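Local coordinates for protein pngf-ii (PDB 4R4X) that removes N-linked glycans from glycoproteins as a peptide:N-glycosidase, probably by hydrolysing the bond between the innermost sugar and its asparagine, at residues 235-241 and 357-363; 308-312 and 323-327. All coordinates share one frame; numbering follows the deposited sequence.

Interaction 1: residues 235-241 and 357-363; sequences ELKQKSN and GHQISLE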
ATOM      1  N   GLU A 235      -1.962  -3.000   3.431  1.00 12.77           N
ATOM      2  CA  GLU A 235      -1.022  -4.114   3.229  1.00 13.69           C
ATOM      3  C   GLU A 235      -0.962  -5.080   4.406  1.00 13.18           C
ATOM      4  O   GLU A 235      -0.718  -4.688   5.551  1.00 11.93           O
ATOM      5  CB  GLU A 235       0.384  -3.609   2.925  1.00 14.82           C
ATOM      6  CG  GLU A 235       1.354  -4.730   2.504  1.00 16.26           C
ATOM      7  CD  GLU A 235       2.681  -4.178   1.983  1.00 17.63           C
ATOM      8  OE1 GLU A 235       3.201  -4.682   0.974  1.00 18.88           O
ATOM      9  OE2 GLU A 235       3.219  -3.233   2.595  1.00 19.89           O
ATOM     10  N   LEU A 236      -1.171  -6.358   4.101  1.00 13.41           N
ATOM     11  CA  LEU A 236      -1.165  -7.421   5.086  1.00 13.94           C
ATOM     12  C   LEU A 236      -0.116  -8.452   4.691  1.00 14.39           C
ATOM     13  O   LEU A 236       0.037  -8.768   3.489  1.00 14.11           O
ATOM     14  CB  LEU A 236      -2.551  -8.080   5.153  1.00 15.13           C
ATOM     15  CG  LEU A 236      -2.649  -9.184   6.228  1.00 16.87           C
ATOM     16  CD1 LEU A 236      -3.924  -9.090   7.035  1.00 18.65           C
ATOM     17  CD2 LEU A 236      -2.510 -10.553   5.620  1.00 18.44           C
ATOM     18  N   LYS A 237       0.602  -8.965   5.687  1.00 13.74           N
ATOM     19  CA  LYS A 237       1.550 -10.058   5.482  1.00 14.23           C
ATOM     20  C   LYS A 237       1.111 -11.187   6.392  1.00 13.76           C
ATOM     21  O   LYS A 237       0.687 -10.947   7.509  1.00 13.74           O
ATOM     22  CB  LYS A 237       2.984  -9.635   5.836  1.00 15.60           C
ATOM     23  CG  LYS A 237       3.522  -8.394   5.164  1.00 18.17           C
ATOM     24  CD  LYS A 237       3.625  -8.514   3.650  1.00 19.08           C
ATOM     25  CE  LYS A 237       4.211  -7.230   3.045  1.00 20.25           C
ATOM     26  NZ  LYS A 237       5.628  -7.021   3.473  1.00 20.98           N
ATOM     27  N   GLN A 238       1.164 -12.418   5.917  1.00 13.25           N
ATOM     28  CA  GLN A 238       0.590 -13.555   6.647  1.00 12.98           C
ATOM     29  C   GLN A 238       1.484 -14.781   6.538  1.00 13.01           C
ATOM     30  O   GLN A 238       2.145 -14.968   5.536  1.00 12.64           O
ATOM     31  CB  GLN A 238      -0.797 -13.885   6.074  1.00 12.68           C
ATOM     32  CG  GLN A 238      -1.465 -15.157   6.572  1.00 12.71           C
ATOM     33  CD  GLN A 238      -1.073 -16.418   5.811  1.00 13.70           C
ATOM     34  OE1 GLN A 238      -0.679 -16.370   4.651  1.00 14.08           O
ATOM     35  NE2 GLN A 238      -1.204 -17.555   6.460  1.00 13.89           N
ATOM     36  N   LYS A 239       1.480 -15.608   7.580  1.00 14.13           N
ATOM     37  CA  LYS A 239       1.963 -16.977   7.511  1.00 14.49           C
ATOM     38  C   LYS A 239       1.216 -17.852   8.495  1.00 13.56           C
ATOM     39  O   LYS A 239       0.561 -17.350   9.412  1.00 13.03           O
ATOM     40  CB  LYS A 239       3.459 -17.047   7.806  1.00 16.70           C
ATOM     41  CG  LYS A 239       3.819 -16.871   9.271  1.00 19.46           C
ATOM     42  CD  LYS A 239       5.334 -16.858   9.413  1.00 22.58           C
ATOM     43  CE  LYS A 239       5.784 -16.421  10.791  1.00 25.34           C
ATOM     44  NZ  LYS A 239       5.881 -17.574  11.723  1.00 28.70           N
ATOM     45  N   SER A 240       1.323 -19.160   8.288  1.00 12.70           N
ATOM     46  CA  SER A 240       0.790 -20.144   9.214  1.00 12.88           C
ATOM     47  C   SER A 240       1.727 -20.326  10.397  1.00 13.97           C
ATOM     48  O   SER A 240       2.941 -20.383  10.219  1.00 13.25           O
ATOM     49  CB  SER A 240       0.587 -21.515   8.546  1.00 12.40           C
ATOM     50  OG  SER A 240       0.215 -22.513   9.499  1.00 11.97           O
ATOM     51  N   ASN A 241       1.132 -20.414  11.588  1.00 15.28           N
ATOM     52  CA  ASN A 241       1.793 -20.858  12.812  1.00 17.09           C
ATOM     53  C   ASN A 241       1.277 -22.218  13.256  1.00 16.76           C
ATOM     54  O   ASN A 241       1.293 -22.531  14.455  1.00 16.41           O
ATOM     55  CB  ASN A 241       1.538 -19.863  13.963  1.00 19.42           C
ATOM     56  CG  ASN A 241       2.432 -18.643  13.910  1.00 21.39           C
ATOM     57  OD1 ASN A 241       3.251 -18.460  13.010  1.00 24.70           O
ATOM     58  ND2 ASN A 241       2.276 -17.791  14.894  1.00 25.55           N
ATOM     59  N   GLY A 357      -2.585 -21.494  14.679  1.00 15.87           N
ATOM     60  CA  GLY A 357      -3.251 -20.520  13.824  1.00 15.21           C
ATOM     61  C   GLY A 357      -2.317 -19.871  12.826  1.00 14.51           C
ATOM     62  O   GLY A 357      -1.630 -20.560  12.064  1.00 14.20           O
ATOM     63  N   HIS A 358      -2.338 -18.540  12.820  1.00 13.58           N
ATOM     64  CA  HIS A 358      -1.661 -17.699  11.845  1.00 13.09           C
ATOM     65  C   HIS A 358      -1.018 -16.531  12.555  1.00 13.19           C
ATOM     66  O   HIS A 358      -1.386 -16.201  13.679  1.00 13.36           O
ATOM     67  CB  HIS A 358      -2.656 -17.127  10.822  1.00 13.04           C
ATOM     68  CG  HIS A 358      -3.394 -18.178  10.076  1.00 12.89           C
ATOM     69  ND1 HIS A 358      -3.086 -18.514   8.779  1.00 13.43           N
ATOM     70  CD2 HIS A 358      -4.385 -19.014  10.459  1.00 12.30           C
ATOM     71  CE1 HIS A 358      -3.888 -19.484   8.378  1.00 13.22           C
ATOM     72  NE2 HIS A 358      -4.670 -19.814   9.384  1.00 12.93           N
ATOM     73  N   GLN A 359      -0.056 -15.906  11.891  1.00 14.00           N
ATOM     74  CA  GLN A 359       0.547 -14.661  12.340  1.00 15.59           C
ATOM     75  C   GLN A 359       0.416 -13.652  11.193  1.00 15.24           C
ATOM     76  O   GLN A 359       0.726 -13.991  10.045  1.00 14.01           O
ATOM     77  CB  GLN A 359       2.019 -14.907  12.624  1.00 17.48           C
ATOM     78  CG  GLN A 359       2.685 -13.834  13.405  1.00 21.18           C
ATOM     79  CD  GLN A 359       4.044 -14.330  13.833  1.00 23.35           C
ATOM     80  OE1 GLN A 359       4.142 -15.193  14.694  1.00 25.20           O
ATOM     81  NE2 GLN A 359       5.077 -13.856  13.175  1.00 24.02           N
ATOM     82  N   ILE A 360      -0.039 -12.438  11.500  1.00 14.46           N
ATOM     83  CA  ILE A 360      -0.067 -11.369  10.504  1.00 14.45           C
ATOM     84  C   ILE A 360       0.562 -10.053  10.976  1.00 14.17           C
ATOM     85  O   ILE A 360       0.765  -9.816  12.186  1.00 13.23           O
ATOM     86  CB  ILE A 360      -1.507 -11.047  10.020  1.00 15.63           C
ATOM     87  CG1 ILE A 360      -2.257 -10.255  11.086  1.00 17.13           C
ATOM     88  CG2 ILE A 360      -2.244 -12.319   9.659  1.00 15.88           C
ATOM     89  CD1 ILE A 360      -3.538  -9.621  10.617  1.00 19.37           C
ATOM     90  N   SER A 361       0.880  -9.228   9.978  1.00 13.75           N
ATOM     91  CA  SER A 361       1.154  -7.813  10.132  1.00 14.01           C
ATOM     92  C   SER A 361       0.206  -7.065   9.210  1.00 13.09           C
ATOM     93  O   SER A 361      -0.211  -7.603   8.191  1.00 13.21           O
ATOM     94  CB  SER A 361       2.610  -7.489   9.783  1.00 15.31           C
ATOM     95  OG  SER A 361       3.478  -8.199  10.686  1.00 17.81           O
ATOM     96  N   LEU A 362      -0.129  -5.838   9.580  1.00 12.76           N
ATOM     97  CA  LEU A 362      -1.062  -5.019   8.830  1.00 12.89           C
ATOM     98  C   LEU A 362      -0.765  -3.535   9.013  1.00 13.72           C
ATOM     99  O   LEU A 362      -0.560  -3.069  10.154  1.00 13.95           O
ATOM    100  CB  LEU A 362      -2.478  -5.295   9.305  1.00 12.89           C
ATOM    101  CG  LEU A 362      -3.596  -4.478   8.681  1.00 12.70           C
ATOM    102  CD1 LEU A 362      -3.747  -4.900   7.238  1.00 12.62           C
ATOM    103  CD2 LEU A 362      -4.880  -4.694   9.469  1.00 12.74           C
ATOM    104  N   GLU A 363      -0.773  -2.797   7.901  1.00 13.53           N
ATOM    105  CA  GLU A 363      -0.640  -1.345   7.918  1.00 13.96           C
ATOM    106  C   GLU A 363      -1.449  -0.722   6.783  1.00 14.18           C
ATOM    107  O   GLU A 363      -1.832  -1.402   5.819  1.00 13.69           O
ATOM    108  CB  GLU A 363       0.846  -0.931   7.839  1.00 14.86           C
ATOM    109  CG  GLU A 363       1.525  -1.230   6.506  1.00 16.20           C
ATOM    110  CD  GLU A 363       3.023  -0.954   6.495  1.00 18.34           C
ATOM    111  OE1 GLU A 363       3.532  -0.462   5.461  1.00 18.00           O
ATOM    112  OE2 GLU A 363       3.705  -1.218   7.514  1.00 20.52           O
TER
HETATM  113  O   HOH W   1       2.469  -0.621   2.965  1.00 21.37           O

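Interaction 2: residues 308-312 and 323-327; sequences IGHFN and HNNTP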
ATOM      1  N   ILE A 308       1.498 -22.001   4.795  1.00 12.13           N
ATOM      2  CA  ILE A 308       2.759 -21.358   4.440  1.00 11.88           C
ATOM      3  C   ILE A 308       3.638 -21.010   5.647  1.00 12.29           C
ATOM      4  O   ILE A 308       3.170 -20.518   6.679  1.00 11.21           O
ATOM      5  CB  ILE A 308       2.545 -20.109   3.576  1.00 11.72           C
ATOM      6  CG1 ILE A 308       3.852 -19.735   2.866  1.00 11.58           C
ATOM      7  CG2 ILE A 308       2.033 -18.936   4.422  1.00 11.86           C
ATOM      8  CD1 ILE A 308       3.674 -18.665   1.824  1.00 11.65           C
ATOM      9  N   GLY A 309       4.918 -21.299   5.495  1.00 12.19           N
ATOM     10  CA  GLY A 309       5.888 -21.047   6.531  1.00 13.42           C
ATOM     11  C   GLY A 309       5.991 -22.252   7.420  1.00 14.34           C
ATOM     12  O   GLY A 309       6.981 -22.982   7.354  1.00 14.77           O
ATOM     13  N   HIS A 310       4.944 -22.498   8.199  1.00 14.89           N
ATOM     14  CA  HIS A 310       4.954 -23.589   9.179  1.00 16.02           C
ATOM     15  C   HIS A 310       5.244 -24.958   8.574  1.00 15.87           C
ATOM     16  O   HIS A 310       6.033 -25.737   9.121  1.00 14.49           O
ATOM     17  CB  HIS A 310       3.649 -23.647   9.946  1.00 16.98           C
ATOM     18  CG  HIS A 310       3.669 -24.618  11.087  1.00 18.89           C
ATOM     19  ND1 HIS A 310       4.178 -24.298  12.329  1.00 20.05           N
ATOM     20  CD2 HIS A 310       3.250 -25.903  11.168  1.00 19.18           C
ATOM     21  CE1 HIS A 310       4.075 -25.349  13.126  1.00 20.71           C
ATOM     22  NE2 HIS A 310       3.500 -26.327  12.449  1.00 21.07           N
ATOM     23  N   PHE A 311       4.607 -25.257   7.454  1.00 15.30           N
ATOM     24  CA  PHE A 311       4.781 -26.543   6.833  1.00 15.77           C
ATOM     25  C   PHE A 311       5.914 -26.642   5.788  1.00 15.26           C
ATOM     26  O   PHE A 311       6.071 -27.690   5.190  1.00 16.20           O
ATOM     27  CB  PHE A 311       3.442 -26.962   6.205  1.00 16.17           C
ATOM     28  CG  PHE A 311       2.390 -27.280   7.223  1.00 16.61           C
ATOM     29  CD1 PHE A 311       1.629 -26.286   7.791  1.00 16.89           C
ATOM     30  CD2 PHE A 311       2.181 -28.592   7.637  1.00 18.32           C
ATOM     31  CE1 PHE A 311       0.670 -26.583   8.757  1.00 17.69           C
ATOM     32  CE2 PHE A 311       1.226 -28.905   8.599  1.00 17.80           C
ATOM     33  CZ  PHE A 311       0.462 -27.890   9.158  1.00 17.40           C
ATOM     34  N   ASN A 312       6.693 -25.589   5.567  1.00 15.25           N
ATOM     35  CA  ASN A 312       7.679 -25.566   4.470  1.00 15.52           C
ATOM     36  C   ASN A 312       8.726 -26.672   4.568  1.00 16.48           C
ATOM     37  O   ASN A 312       9.015 -27.338   3.577  1.00 17.96           O
ATOM     38  CB  ASN A 312       8.414 -24.235   4.393  1.00 15.14           C
ATOM     39  CG  ASN A 312       7.531 -23.097   3.900  1.00 14.78           C
ATOM     40  OD1 ASN A 312       6.328 -23.236   3.808  1.00 14.19           O
ATOM     41  ND2 ASN A 312       8.138 -21.978   3.607  1.00 14.10           N
ATOM     42  N   HIS A 323       7.516 -20.440  -0.686  1.00 13.09           N
ATOM     43  CA  HIS A 323       7.706 -19.095  -0.181  1.00 14.35           C
ATOM     44  C   HIS A 323       7.518 -19.071   1.326  1.00 13.80           C
ATOM     45  O   HIS A 323       6.937 -19.988   1.901  1.00 13.52           O
ATOM     46  CB  HIS A 323       6.721 -18.131  -0.829  1.00 14.58           C
ATOM     47  CG  HIS A 323       6.887 -18.020  -2.297  1.00 14.97           C
ATOM     48  ND1 HIS A 323       8.113 -17.794  -2.889  1.00 15.82           N
ATOM     49  CD2 HIS A 323       5.991 -18.125  -3.304  1.00 14.45           C
ATOM     50  CE1 HIS A 323       7.952 -17.743  -4.202  1.00 16.33           C
ATOM     51  NE2 HIS A 323       6.670 -17.917  -4.474  1.00 15.32           N
ATOM     52  N   ASN A 324       8.015 -18.012   1.947  1.00 14.48           N
ATOM     53  CA  ASN A 324       8.026 -17.893   3.420  1.00 16.17           C
ATOM     54  C   ASN A 324       6.796 -17.280   4.046  1.00 15.27           C
ATOM     55  O   ASN A 324       6.444 -17.595   5.197  1.00 14.28           O
ATOM     56  CB  ASN A 324       9.285 -17.122   3.844  1.00 19.15           C
ATOM     57  CG  ASN A 324      10.552 -17.922   3.552  1.00 23.04           C
ATOM     58  OD1 ASN A 324      10.549 -19.139   3.670  1.00 25.85           O
ATOM     59  ND2 ASN A 324      11.617 -17.254   3.159  1.00 26.50           N
ATOM     60  N   ASN A 325       6.154 -16.381   3.313  1.00 14.73           N
ATOM     61  CA  ASN A 325       4.926 -15.744   3.787  1.00 15.53           C
ATOM     62  C   ASN A 325       4.157 -15.153   2.591  1.00 14.21           C
ATOM     63  O   ASN A 325       4.671 -15.129   1.469  1.00 12.75           O
ATOM     64  CB  ASN A 325       5.248 -14.671   4.836  1.00 17.53           C
ATOM     65  CG  ASN A 325       6.144 -13.581   4.289  1.00 21.19           C
ATOM     66  OD1 ASN A 325       5.757 -12.841   3.404  1.00 22.96           O
ATOM     67  ND2 ASN A 325       7.360 -13.494   4.809  1.00 24.56           N
ATOM     68  N   THR A 326       2.928 -14.716   2.844  1.00 13.00           N
ATOM     69  CA  THR A 326       2.045 -14.247   1.806  1.00 12.71           C
ATOM     70  C   THR A 326       1.787 -12.779   2.004  1.00 12.70           C
ATOM     71  O   THR A 326       1.351 -12.392   3.081  1.00 12.78           O
ATOM     72  CB  THR A 326       0.667 -14.894   1.842  1.00 12.74           C
ATOM     73  OG1 THR A 326       0.783 -16.255   2.262  1.00 13.72           O
ATOM     74  CG2 THR A 326       0.012 -14.782   0.469  1.00 12.41           C
ATOM     75  N   PRO A 327       2.063 -11.961   0.974  1.00 12.27           N
ATOM     76  CA  PRO A 327       1.712 -10.562   1.016  1.00 12.32           C
ATOM     77  C   PRO A 327       0.426 -10.287   0.243  1.00 12.34           C
ATOM     78  O   PRO A 327       0.190 -10.898  -0.808  1.00 11.52           O
ATOM     79  CB  PRO A 327       2.873  -9.914   0.307  1.00 12.39           C
ATOM     80  CG  PRO A 327       3.255 -10.923  -0.750  1.00 12.37           C
ATOM     81  CD  PRO A 327       2.861 -12.273  -0.223  1.00 12.11           C
TER

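Interaction 1: residues 235-241 and 357-363
Gln-359 pairs with Lys-239 through two main-chain hydrogen bonds, near one end of an antiparallel strand pair that runs on to Glu-235 and Glu-363. Its CB lies 3.7 Å from ND2 of Asn-241. CG is turned anti to the backbone N (chi1 -165°), and the extended chain beyond it carries CD to 4.1 Å from CE of Lys-239. At the tip the amide divides its neighbours: OE1 accepts a nearly straight bond from Asn-241 ND2 (3.2 Å), with the two amides almost perpendicular, whereas NE2 packs 3.6 Å from Lys-239 CE. Lys-239 runs alongside and gives its NZ to OD1 of Asn-241, so both ends of that asparagine amide are used and its flip is fixed.

On the face carrying Leu-236 and Ile-360, the CD1 atoms of these two residues meet at 3.6 Å. Farther along it, Gln-238 NE2 donates a hydrogen bond to His-358 ND1 (3.1 Å), lying in the ring plane, while its OE1 is held by OG1 of Thr-326; NE2 of the His-358 ring binds Asp-243. At the hydrogen-bonded pair Glu-235 and Glu-363, a water donates to both carboxylates, which probably eases their repulsion.

The pair forms the middle of a four-stranded antiparallel sheet: strand 186-196 flanks 358-367, strand 326-331 flanks 231-240, and Ile-360 packs onto strand 343-350 of the larger sheet.

Interaction 2: residues 308-312 and 323-327
Ile-308 lies against the backbone of residues 323-325 and the hydroxyl of Thr-326, and each of its branches has its own neighbour. With CG1 anti to the backbone N (chi1 -162°), that methylene comes to 3.2 Å from the carbonyl O of His-323, and CD1 continues to 3.6 Å from the carbonyl carbon of Asn-325. The other branch, CG2, sits 3.7 Å from OG1 of Thr-326, a hydroxyl whose polar partner is Gln-238 on the adjoining strand.

At Gly-309 the chain takes a positive phi (90°), which suits glycine, and its CA passes 3.7 Å from Asn-324 O. The residue also opens a type I beta turn, with His-310 and Phe-311 at the corners.

Asn-312 completes the turn and fastens it to the second segment. Its OD1 receives the amide N of Gly-309 at 2.9 Å, while ND2 donates to the carbonyl O of His-323, also at 2.9 Å and from well above the carbonyl plane. One side-chain amide thus braces its own turn and bridges to residues 323-327, and these two bonds restrict its rotation. The Asn-324 side chain crosses that of Asn-312 at about a right angle, its amide plane nearly coplanar, without bonding.

The backbone of His-323 bonds to that of Leu-466, and its ring meets Phe-467 with the planes about 50° apart. A type I beta turn, held by the Asn-312 side chain, packs on the segment leading into strand 326-331, an edge strand of the four-stranded sheet, within the connection from strand 297-303 of the larger sheet and the N-terminal PNGase F family region.

Strand 231-240 joins the two interactions, whose centres lie 10 Å apart. It pairs with 357-363 along one edge in interaction 1; along its other edge it receives both segments of interaction 2. Ser-240 N probably bonds to Ile-308 O (2.8 Å), and Gln-238 OE1 lies 2.8 Å from Thr-326 OG1, also a probable hydrogen bond. The Gln-238 amide therefore links the contacts directly, since its NE2 end serves His-358. Packing adds to this where Asn-325 CB lies 3.2 Å from Gln-238 O. The zinc ligands Glu-52 and Asp-159, and His-542 and His-545 of the C-terminal polyhistidine tail, belong to neither interaction.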